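Long-range contacts in MccF (Escherichia coli, PDB 4IIY), which probably acts as a serine carboxypeptidase-like hydrolase of the peptidase S66 family and serves as a microcin C7 self-immunity protein: residues A230-G235 against V330-D335; R281-L286 against E317-V322. The protein carries 1 engineered substitution. All coordinates share one frame; numbering follows the deposited sequence.

Contact 1 of 2, residues A230-G235 against V330-D335; sequences AFYGSG and VLDGFD
A230, F231 and Y232 pair with D332, L331 and V330 as antiparallel strands, their axes 4.8 Å apart at closest approach, F231–L331 being the non-hydrogen-bonded pair between two hydrogen-bonded ones. Four backbone bonds tie the ladder: A230 N to D332 O and D332 N to A230 O at one end, Y232 N to V330 O (2.8 Å) and V330 N to Y232 O at the other. F231 and L331 lie side by side on one face of the sheet. L331 CG sits over a face of the F231 ring, 4.2 Å from its centroid and displaced toward the rim, a CH-pi contact whose shortest pair is F231 CE1 to L331 CG at 3.8 Å. With CG opposite the carbonyl carbon (chi1 -72°), the F231 ring is laid alongside the leucine. The other face carries A230, Y232, V330 and D332. Here D332 CB meets the edge of the tyrosine ring in its plane, 3.8 Å from Y232 CE2. Beyond that edge a water joins the two polar ends: it donates to D332 OD2 at 2.6 Å and lies 2.7 Å from Y232 OH, so hydroxyl and carboxylate are coupled without touching. Y232 also stacks its ring on Y316. Strand 230-232 is one of the two edge strands, within this chain, of the eight-stranded mixed sheet, added antiparallel to strand 330-334, which runs parallel to strand 297-301 on its other flank; helix 315-323 packs on V330 and D332, while L331 rests on I360 of strand 359-362.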
ATOM      1  N   ALA B 230     -23.674  -3.843 -11.340  1.00 11.57           N
ATOM      2  CA  ALA B 230     -24.763  -4.351 -10.509  1.00 11.25           C
ATOM      3  C   ALA B 230     -25.033  -3.393  -9.364  1.00 10.93           C
ATOM      4  O   ALA B 230     -24.101  -2.812  -8.798  1.00 12.79           O
ATOM      5  CB  ALA B 230     -24.426  -5.738  -9.968  1.00 14.40           C
ATOM      6  N   PHE B 231     -26.306  -3.228  -9.027  1.00  9.89           N
ATOM      7  CA  PHE B 231     -26.720  -2.370  -7.926  1.00 11.32           C
ATOM      8  C   PHE B 231     -27.228  -3.253  -6.790  1.00 10.95           C
ATOM      9  O   PHE B 231     -28.317  -3.839  -6.882  1.00 15.63           O
ATOM     10  CB  PHE B 231     -27.832  -1.410  -8.373  1.00 10.66           C
ATOM     11  CG  PHE B 231     -27.374  -0.306  -9.301  1.00  9.76           C
ATOM     12  CD1 PHE B 231     -27.283   0.996  -8.845  1.00 11.33           C
ATOM     13  CD2 PHE B 231     -27.059  -0.567 -10.628  1.00 11.05           C
ATOM     14  CE1 PHE B 231     -26.883   2.023  -9.678  1.00 10.69           C
ATOM     15  CE2 PHE B 231     -26.648   0.459 -11.469  1.00 12.78           C
ATOM     16  CZ  PHE B 231     -26.566   1.757 -10.994  1.00 11.06           C
ATOM     17  N   TYR B 232     -26.449  -3.354  -5.722  1.00 10.77           N
ATOM     18  CA  TYR B 232     -26.820  -4.165  -4.568  1.00 12.15           C
ATOM     19  C   TYR B 232     -27.423  -3.297  -3.476  1.00 13.35           C
ATOM     20  O   TYR B 232     -26.716  -2.599  -2.754  1.00 14.95           O
ATOM     21  CB  TYR B 232     -25.598  -4.913  -4.030  1.00 11.62           C
ATOM     22  CG  TYR B 232     -25.018  -5.910  -4.995  1.00 12.32           C
ATOM     23  CD1 TYR B 232     -25.632  -7.138  -5.200  1.00 15.47           C
ATOM     24  CD2 TYR B 232     -23.837  -5.643  -5.684  1.00 12.59           C
ATOM     25  CE1 TYR B 232     -25.105  -8.061  -6.075  1.00 17.20           C
ATOM     26  CE2 TYR B 232     -23.298  -6.564  -6.558  1.00 12.84           C
ATOM     27  CZ  TYR B 232     -23.937  -7.772  -6.748  1.00 14.97           C
ATOM     28  OH  TYR B 232     -23.418  -8.700  -7.616  1.00 17.83           O
ATOM     29  N   GLY B 233     -28.742  -3.337  -3.358  1.00 16.43           N
ATOM     30  CA  GLY B 233     -29.428  -2.533  -2.370  1.00 19.74           C
ATOM     31  C   GLY B 233     -30.761  -2.079  -2.918  1.00 14.10           C
ATOM     32  O   GLY B 233     -31.156  -2.476  -4.014  1.00 15.56           O
ATOM     33  N   SER B 234     -31.451  -1.244  -2.152  1.00 14.70           N
ATOM     34  CA  SER B 234     -32.724  -0.692  -2.588  1.00 14.48           C
ATOM     35  C   SER B 234     -32.820   0.757  -2.146  1.00 13.29           C
ATOM     36  O   SER B 234     -32.016   1.227  -1.333  1.00 16.32           O
ATOM     37  CB  SER B 234     -33.896  -1.500  -2.016  1.00 18.05           C
ATOM     38  OG  SER B 234     -33.955  -1.381  -0.606  1.00 23.07           O
ATOM     39  N   GLY B 235     -33.804   1.464  -2.678  1.00 13.51           N
ATOM     40  CA  GLY B 235     -33.993   2.858  -2.341  1.00 15.06           C
ATOM     41  C   GLY B 235     -32.929   3.744  -2.955  1.00 12.63           C
ATOM     42  O   GLY B 235     -32.224   3.343  -3.886  1.00 15.29           O
ATOM     43  N   VAL B 330     -24.179  -1.210  -2.403  1.00  9.02           N
ATOM     44  CA  VAL B 330     -22.984  -1.116  -3.231  1.00  8.82           C
ATOM     45  C   VAL B 330     -23.342  -1.047  -4.711  1.00  9.47           C
ATOM     46  O   VAL B 330     -24.109  -1.882  -5.208  1.00  9.50           O
ATOM     47  CB  VAL B 330     -22.062  -2.336  -3.015  1.00 10.06           C
ATOM     48  CG1 VAL B 330     -20.878  -2.269  -3.964  1.00  9.85           C
ATOM     49  CG2 VAL B 330     -21.586  -2.407  -1.574  1.00 11.08           C
ATOM     50  N   LEU B 331     -22.789  -0.056  -5.409  1.00  8.39           N
ATOM     51  CA  LEU B 331     -22.833  -0.008  -6.862  1.00  7.95           C
ATOM     52  C   LEU B 331     -21.547  -0.684  -7.310  1.00  7.71           C
ATOM     53  O   LEU B 331     -20.456  -0.122  -7.139  1.00  9.14           O
ATOM     54  CB  LEU B 331     -22.908   1.436  -7.350  1.00 10.00           C
ATOM     55  CG  LEU B 331     -23.154   1.683  -8.840  1.00 13.85           C
ATOM     56  CD1 LEU B 331     -23.221   3.171  -9.143  1.00 13.71           C
ATOM     57  CD2 LEU B 331     -22.099   1.032  -9.699  1.00 18.84           C
ATOM     58  N   ASP B 332     -21.667  -1.905  -7.824  1.00  7.09           N
ATOM     59  CA  ASP B 332     -20.499  -2.676  -8.224  1.00  8.62           C
ATOM     60  C   ASP B 332     -20.275  -2.593  -9.724  1.00  8.05           C
ATOM     61  O   ASP B 332     -21.034  -3.167 -10.499  1.00 10.68           O
ATOM     62  CB  ASP B 332     -20.672  -4.137  -7.820  1.00  9.95           C
ATOM     63  CG  ASP B 332     -19.447  -4.978  -8.128  1.00 12.16           C
ATOM     64  OD1 ASP B 332     -18.370  -4.400  -8.365  1.00 13.87           O
ATOM     65  OD2 ASP B 332     -19.563  -6.219  -8.122  1.00 16.27           O
ATOM     66  N   GLY B 333     -19.227  -1.888 -10.141  1.00  8.70           N
ATOM     67  CA  GLY B 333     -18.856  -1.837 -11.542  1.00  8.68           C
ATOM     68  C   GLY B 333     -19.116  -0.514 -12.238  1.00  8.59           C
ATOM     69  O   GLY B 333     -19.406  -0.484 -13.430  1.00  8.86           O
ATOM     70  N   PHE B 334     -19.003   0.593 -11.518  1.00  8.51           N
ATOM     71  CA  PHE B 334     -19.099   1.910 -12.142  1.00  8.74           C
ATOM     72  C   PHE B 334     -17.932   2.109 -13.118  1.00  6.92           C
ATOM     73  O   PHE B 334     -16.794   1.716 -12.830  1.00  7.91           O
ATOM     74  CB  PHE B 334     -19.124   3.000 -11.056  1.00  7.98           C
ATOM     75  CG  PHE B 334     -19.434   4.396 -11.556  1.00  8.20           C
ATOM     76  CD1 PHE B 334     -20.554   4.660 -12.331  1.00  8.69           C
ATOM     77  CD2 PHE B 334     -18.626   5.457 -11.187  1.00  8.31           C
ATOM     78  CE1 PHE B 334     -20.833   5.952 -12.756  1.00  9.47           C
ATOM     79  CE2 PHE B 334     -18.906   6.749 -11.596  1.00  9.81           C
ATOM     80  CZ  PHE B 334     -20.013   6.997 -12.389  1.00 10.20           C
ATOM     81  N   ASP B 335     -18.223   2.714 -14.267  1.00  7.26           N
ATOM     82  CA  ASP B 335     -17.235   2.902 -15.325  1.00  6.23           C
ATOM     83  C   ASP B 335     -16.416   4.168 -15.108  1.00  7.67           C
ATOM     84  O   ASP B 335     -16.391   5.073 -15.946  1.00  8.13           O
ATOM     85  CB  ASP B 335     -17.919   2.927 -16.692  1.00  8.41           C
ATOM     86  CG  ASP B 335     -18.576   1.605 -17.022  1.00  7.90           C
ATOM     87  OD1 ASP B 335     -17.843   0.643 -17.344  1.00  8.38           O
ATOM     88  OD2 ASP B 335     -19.825   1.517 -16.926  1.00  9.06           O
TER
HETATM   89  O   HOH W   1     -21.258  -7.918  -9.058  1.00 21.05           O

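Contact 2 of 2, residues R281-L286 against E317-V322; sequences RLFSML and EVLTEV
F283 and S284 face V318, L319 and V322 across a helix-helix packing in the C-terminal LD-carboxypeptidase region; the two short segments run in roughly the same direction, their axes 9.6 Å apart at closest approach and inclined at 36°. No hydrogen bond crosses between them, and the contact is mainly apolar. F283 is the central side chain. Its CG stands beside the backbone N (chi1 -73°), sending the ring across to the second helix, where it crosses the L319 side chain at about a right angle. L319 CD1 hangs over one face, 4.2 Å from the ring centroid and 14° off the normal, a CH-pi contact, while F283 CE2 comes 3.7 Å from L319 CB. The rim of the ring reaches the helix backbone, with F283 CD2 3.6 Å from L319 N. V318 adds CG1 near F283 CD2, meeting the ring obliquely. One turn further on, V322 spreads its two methyls over the start of F283: CG1 lies 3.7 Å from F283 O and CG2 4.1 Å from F283 CB. An alanine in place of F283 would probably open a gap between the helices and leave L319 CD1 and V318 CG1 without the ring they pack on. F283 also touches L246 of helix 246-249 and I269 of strand 266-270. The outer side belongs to the dimer interface: E321 forms a salt bridge with R90 of the second subunit. S284 OG likewise hydrogen-bonds to S124 OG of the second subunit, yet it also lies against V322, with S284 OG 3.7 Å from V322 CG2.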
ATOM      1  N   ARG B 281      -6.636  -7.145   1.519  1.00  7.60           N
ATOM      2  CA  ARG B 281      -5.850  -6.296   2.409  1.00  6.62           C
ATOM      3  C   ARG B 281      -6.373  -4.858   2.435  1.00  6.72           C
ATOM      4  O   ARG B 281      -6.508  -4.247   3.500  1.00  6.83           O
ATOM      5  CB  ARG B 281      -4.384  -6.308   1.976  1.00  8.79           C
ATOM      6  CG  ARG B 281      -3.449  -5.610   2.921  1.00  9.20           C
ATOM      7  CD  ARG B 281      -1.996  -5.812   2.470  1.00 13.15           C
ATOM      8  NE  ARG B 281      -1.604  -4.837   1.457  1.00 11.62           N
ATOM      9  CZ  ARG B 281      -1.299  -3.580   1.746  1.00 13.75           C
ATOM     10  NH1 ARG B 281      -1.342  -3.177   3.008  1.00 14.59           N
ATOM     11  NH2 ARG B 281      -0.953  -2.730   0.787  1.00 16.21           N
ATOM     12  N   LEU B 282      -6.661  -4.312   1.257  1.00  6.44           N
ATOM     13  CA  LEU B 282      -7.116  -2.927   1.164  1.00  7.08           C
ATOM     14  C   LEU B 282      -8.526  -2.750   1.728  1.00  6.85           C
ATOM     15  O   LEU B 282      -8.809  -1.751   2.391  1.00  7.29           O
ATOM     16  CB  LEU B 282      -7.037  -2.431  -0.283  1.00  7.45           C
ATOM     17  CG  LEU B 282      -5.623  -2.328  -0.853  1.00  7.10           C
ATOM     18  CD1 LEU B 282      -5.684  -2.121  -2.363  1.00  9.46           C
ATOM     19  CD2 LEU B 282      -4.830  -1.203  -0.199  1.00  9.58           C
ATOM     20  N   PHE B 283      -9.411  -3.716   1.486  1.00  7.16           N
ATOM     21  CA  PHE B 283     -10.750  -3.640   2.060  1.00  5.98           C
ATOM     22  C   PHE B 283     -10.665  -3.745   3.590  1.00  6.59           C
ATOM     23  O   PHE B 283     -11.363  -3.019   4.310  1.00  6.84           O
ATOM     24  CB  PHE B 283     -11.656  -4.752   1.517  1.00  7.54           C
ATOM     25  CG  PHE B 283     -12.108  -4.574   0.079  1.00  7.88           C
ATOM     26  CD1 PHE B 283     -12.013  -3.357  -0.578  1.00 11.07           C
ATOM     27  CD2 PHE B 283     -12.655  -5.655  -0.600  1.00  8.30           C
ATOM     28  CE1 PHE B 283     -12.456  -3.232  -1.900  1.00 11.41           C
ATOM     29  CE2 PHE B 283     -13.107  -5.542  -1.899  1.00  8.59           C
ATOM     30  CZ  PHE B 283     -13.017  -4.328  -2.550  1.00 11.09           C
ATOM     31  N   SER B 284      -9.819  -4.639   4.103  1.00  7.36           N
ATOM     32  CA  SER B 284      -9.650  -4.728   5.554  1.00  8.05           C
ATOM     33  C   SER B 284      -9.044  -3.453   6.155  1.00  6.87           C
ATOM     34  O   SER B 284      -9.425  -3.060   7.250  1.00  7.41           O
ATOM     35  CB  SER B 284      -8.872  -5.978   5.963  1.00  6.84           C
ATOM     36  OG  SER B 284      -9.751  -7.102   5.945  1.00  7.34           O
ATOM     37  N   MET B 285      -8.136  -2.792   5.432  1.00  6.95           N
ATOM     38  CA  MET B 285      -7.623  -1.497   5.881  1.00  7.62           C
ATOM     39  C   MET B 285      -8.771  -0.520   6.134  1.00  6.25           C
ATOM     40  O   MET B 285      -8.840   0.131   7.176  1.00  7.04           O
ATOM     41  CB  MET B 285      -6.642  -0.931   4.852  1.00  8.36           C
ATOM     42  CG  MET B 285      -5.930   0.365   5.268  1.00  8.43           C
ATOM     43  SD  MET B 285      -6.895   1.887   5.046  1.00  9.24           S
ATOM     44  CE  MET B 285      -6.989   1.938   3.260  1.00 12.43           C
ATOM     45  N   LEU B 286      -9.689  -0.431   5.178  1.00  6.20           N
ATOM     46  CA  LEU B 286     -10.851   0.448   5.334  1.00  7.37           C
ATOM     47  C   LEU B 286     -11.684   0.052   6.556  1.00  6.74           C
ATOM     48  O   LEU B 286     -12.120   0.905   7.330  1.00  7.69           O
ATOM     49  CB  LEU B 286     -11.721   0.428   4.076  1.00  8.58           C
ATOM     50  CG  LEU B 286     -11.075   0.979   2.805  1.00  7.00           C
ATOM     51  CD1 LEU B 286     -11.955   0.659   1.598  1.00  8.74           C
ATOM     52  CD2 LEU B 286     -10.825   2.474   2.949  1.00  9.79           C
ATOM     53  N   GLU B 317     -17.517  -9.972  -3.586  1.00  9.86           N
ATOM     54  CA  GLU B 317     -17.599 -11.091  -2.655  1.00  9.76           C
ATOM     55  C   GLU B 317     -16.596 -10.943  -1.503  1.00  9.91           C
ATOM     56  O   GLU B 317     -16.906 -11.266  -0.351  1.00 10.59           O
ATOM     57  CB  GLU B 317     -17.407 -12.423  -3.387  1.00 12.53           C
ATOM     58  CG  GLU B 317     -17.521 -13.639  -2.479  1.00 18.72           C
ATOM     59  CD  GLU B 317     -17.463 -14.954  -3.236  1.00 20.90           C
ATOM     60  OE1 GLU B 317     -17.580 -14.940  -4.482  1.00 21.92           O
ATOM     61  OE2 GLU B 317     -17.296 -16.007  -2.576  1.00 22.85           O
ATOM     62  N   VAL B 318     -15.391 -10.467  -1.817  1.00  8.85           N
ATOM     63  CA  VAL B 318     -14.380 -10.212  -0.790  1.00  8.37           C
ATOM     64  C   VAL B 318     -14.852  -9.096   0.148  1.00  8.37           C
ATOM     65  O   VAL B 318     -14.763  -9.206   1.366  1.00  8.63           O
ATOM     66  CB  VAL B 318     -13.006  -9.856  -1.414  1.00  9.63           C
ATOM     67  CG1 VAL B 318     -11.959  -9.658  -0.328  1.00 10.65           C
ATOM     68  CG2 VAL B 318     -12.566 -10.950  -2.388  1.00 10.67           C
ATOM     69  N   LEU B 319     -15.380  -8.023  -0.427  1.00  8.02           N
ATOM     70  CA  LEU B 319     -15.924  -6.934   0.374  1.00  8.47           C
ATOM     71  C   LEU B 319     -16.995  -7.449   1.330  1.00  7.28           C
ATOM     72  O   LEU B 319     -17.032  -7.076   2.501  1.00  8.81           O
ATOM     73  CB  LEU B 319     -16.505  -5.849  -0.532  1.00  8.19           C
ATOM     74  CG  LEU B 319     -17.143  -4.653   0.173  1.00  8.68           C
ATOM     75  CD1 LEU B 319     -16.126  -3.892   1.005  1.00 11.29           C
ATOM     76  CD2 LEU B 319     -17.786  -3.736  -0.854  1.00 11.14           C
ATOM     77  N   THR B 320     -17.875  -8.311   0.836  1.00  8.73           N
ATOM     78  CA  THR B 320     -18.951  -8.860   1.659  0.74  9.39           C
ATOM     79  C   THR B 320     -18.394  -9.617   2.870  1.00  9.18           C
ATOM     80  O   THR B 320     -18.893  -9.483   3.988  1.00  9.25           O
ATOM     81  CB  THR B 320     -19.894  -9.741   0.809  0.74  9.74           C
ATOM     82  OG1 THR B 320     -20.537  -8.916  -0.171  0.74  9.85           O
ATOM     83  CG2 THR B 320     -20.957 -10.412   1.672  0.74  9.33           C
ATOM     84  N   GLU B 321     -17.348 -10.413   2.664  1.00  8.07           N
ATOM     85  CA  GLU B 321     -16.752 -11.095   3.813  1.00  9.29           C
ATOM     86  C   GLU B 321     -16.193 -10.080   4.809  1.00  8.77           C
ATOM     87  O   GLU B 321     -16.422 -10.182   6.015  1.00  8.89           O
ATOM     88  CB  GLU B 321     -15.642 -12.067   3.407  1.00  9.47           C
ATOM     89  CG  GLU B 321     -15.148 -12.870   4.604  1.00  9.43           C
ATOM     90  CD  GLU B 321     -13.893 -13.712   4.352  1.00  9.45           C
ATOM     91  OE1 GLU B 321     -13.304 -13.644   3.254  1.00 10.95           O
ATOM     92  OE2 GLU B 321     -13.485 -14.434   5.288  1.00  9.52           O
ATOM     93  N   VAL B 322     -15.443  -9.104   4.307  1.00  8.48           N
ATOM     94  CA  VAL B 322     -14.834  -8.102   5.176  1.00  8.57           C
ATOM     95  C   VAL B 322     -15.889  -7.322   5.967  1.00  7.85           C
ATOM     96  O   VAL B 322     -15.689  -6.996   7.138  1.00  9.64           O
ATOM     97  CB  VAL B 322     -13.924  -7.166   4.362  1.00  7.41           C
ATOM     98  CG1 VAL B 322     -13.474  -5.961   5.193  1.00  9.12           C
ATOM     99  CG2 VAL B 322     -12.721  -7.941   3.822  1.00  8.72           C
TER

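Overall arrangement
Contacts 1 and 2 lie on the same side of the chain's centre, their own centres about 16 Å apart. Helix 315-323 and strand 330-334 are consecutive in the chain; contact 2 packs the helix against helix 276-288, and contact 1 adds edge strand 230-232 to the strand that follows. The two meet directly where V330 CG2 packs on L319 CD2 at 4.1 Å. Both are near, but not at, the predicted charge-relay residue E270: its side chain is about 9 Å from that of F283 and about 10 Å from that of D332. The bound glutamylsulfamoyl inosine is about 12 Å from the F283 side chain.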